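Side-chain contact in Phospholipase/Carboxylesterase (Haliangium ochraceum, PDB 4Q82), which is probably an alpha/beta-hydrolase-type serine esterase that cleaves carboxylic esters, perhaps including those of phospholipids: residues N92-S96 / E97-D101. Residues are numbered along the deposited sequence; the frame is centred on the assembly and turned at random. Where two conformers were deposited one is given.
Sequences NGDGS and EAALD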
# COMPACT_ATOMS: atom_id res chain seq x y z
N ASN A 92 -13.82 -3.32 5.43
CA ASN A 92 -14.71 -3.09 4.29
C ASN A 92 -15.91 -2.22 4.72
O ASN A 92 -16.40 -2.34 5.85
CB ASN A 92 -15.25 -4.40 3.69
CG ASN A 92 -14.21 -5.18 2.88
OD1 ASN A 92 -13.03 -4.81 2.81
ND2 ASN A 92 -14.65 -6.29 2.28
N GLY A 93 -16.39 -1.36 3.83
CA GLY A 93 -17.58 -0.57 4.14
C GLY A 93 -18.03 0.21 2.93
O GLY A 93 -17.39 0.10 1.87
N ASP A 94 -19.09 1.01 3.05
CA ASP A 94 -19.71 1.54 1.84
C ASP A 94 -19.12 2.85 1.34
O ASP A 94 -19.66 3.46 0.41
CB ASP A 94 -21.23 1.69 2.04
CG ASP A 94 -21.60 2.70 3.12
OD1 ASP A 94 -20.75 3.52 3.53
OD2 ASP A 94 -22.78 2.68 3.55
N GLY A 95 -18.02 3.29 1.94
CA GLY A 95 -17.34 4.50 1.48
C GLY A 95 -17.95 5.82 1.94
O GLY A 95 -17.46 6.89 1.58
N SER A 96 -19.02 5.74 2.73
CA SER A 96 -19.61 6.94 3.33
C SER A 96 -18.70 7.49 4.43
O SER A 96 -17.77 6.80 4.86
CB SER A 96 -20.99 6.63 3.91
OG SER A 96 -20.87 5.77 5.03
N GLU A 97 -18.97 8.70 4.92
CA GLU A 97 -18.13 9.25 6.00
C GLU A 97 -18.13 8.36 7.23
O GLU A 97 -17.09 8.13 7.85
CB GLU A 97 -18.59 10.64 6.40
CG GLU A 97 -18.02 11.72 5.52
CD GLU A 97 -18.28 13.11 6.09
OE1 GLU A 97 -18.33 13.25 7.33
OE2 GLU A 97 -18.43 14.05 5.28
N ALA A 98 -19.32 7.88 7.60
CA ALA A 98 -19.46 7.02 8.76
C ALA A 98 -18.68 5.73 8.56
O ALA A 98 -17.93 5.32 9.43
CB ALA A 98 -20.93 6.72 9.02
N ALA A 99 -18.84 5.11 7.40
CA ALA A 99 -18.19 3.84 7.13
C ALA A 99 -16.66 3.98 7.10
O ALA A 99 -15.93 3.05 7.48
CB ALA A 99 -18.69 3.27 5.80
N LEU A 100 -16.19 5.13 6.63
CA LEU A 100 -14.75 5.34 6.44
C LEU A 100 -13.99 5.31 7.75
O LEU A 100 -12.78 5.04 7.76
CB LEU A 100 -14.48 6.67 5.72
CG LEU A 100 -14.50 6.48 4.19
CD1 LEU A 100 -14.78 7.80 3.47
CD2 LEU A 100 -13.19 5.86 3.72
N ASP A 101 -14.68 5.57 8.86
CA ASP A 101 -14.01 5.53 10.15
C ASP A 101 -13.37 4.15 10.39
O ASP A 101 -12.33 4.06 11.05
CB ASP A 101 -14.98 5.89 11.28
CG ASP A 101 -15.03 7.40 11.57
OD1 ASP A 101 -14.12 8.14 11.11
OD2 ASP A 101 -15.96 7.84 12.27
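Ser96 and Leu100 are joined through the backbone, Leu100 N donating to Ser96 O at 2.9 Å, nearly in line with the C=O bond, as the loop after strand 80-86 winds into the short helix 97-100. The Ser96 hydroxyl caps the same first turn: with chi1 at 68°, OG sits between its own N and carbonyl carbon and takes the N-H of Ala99, OG to N 3.2 Å, in a fairly straight bond. This is the serine N-cap of the helix, and an Asx turn leads into it. Asp94 OD1 accepts from Ser96 N at 2.9 Å on its anti side, 31° out of the carboxylate plane, while its syn lone pair receives Ser96 OG at 2.7 Å. Asp94 OD1, fixed by these two bonds, lies against the methyl of Ala99, OD1 to CB 3.1 Å, and that methyl also meets Ser96 OG. Exchanging Ser96 for an alanine is likely to leave Ala99 N without its side-chain acceptor and Asp94 OD1 with one donor fewer. Leu100 CD1 rests at 3.4 Å from Gly95 O, and its side chain also touches Val55 of the edge strand 53-56. Gln129 bridges loop and helix, its OE1 taking Gly95 N and its NE2 giving to Ala99 O.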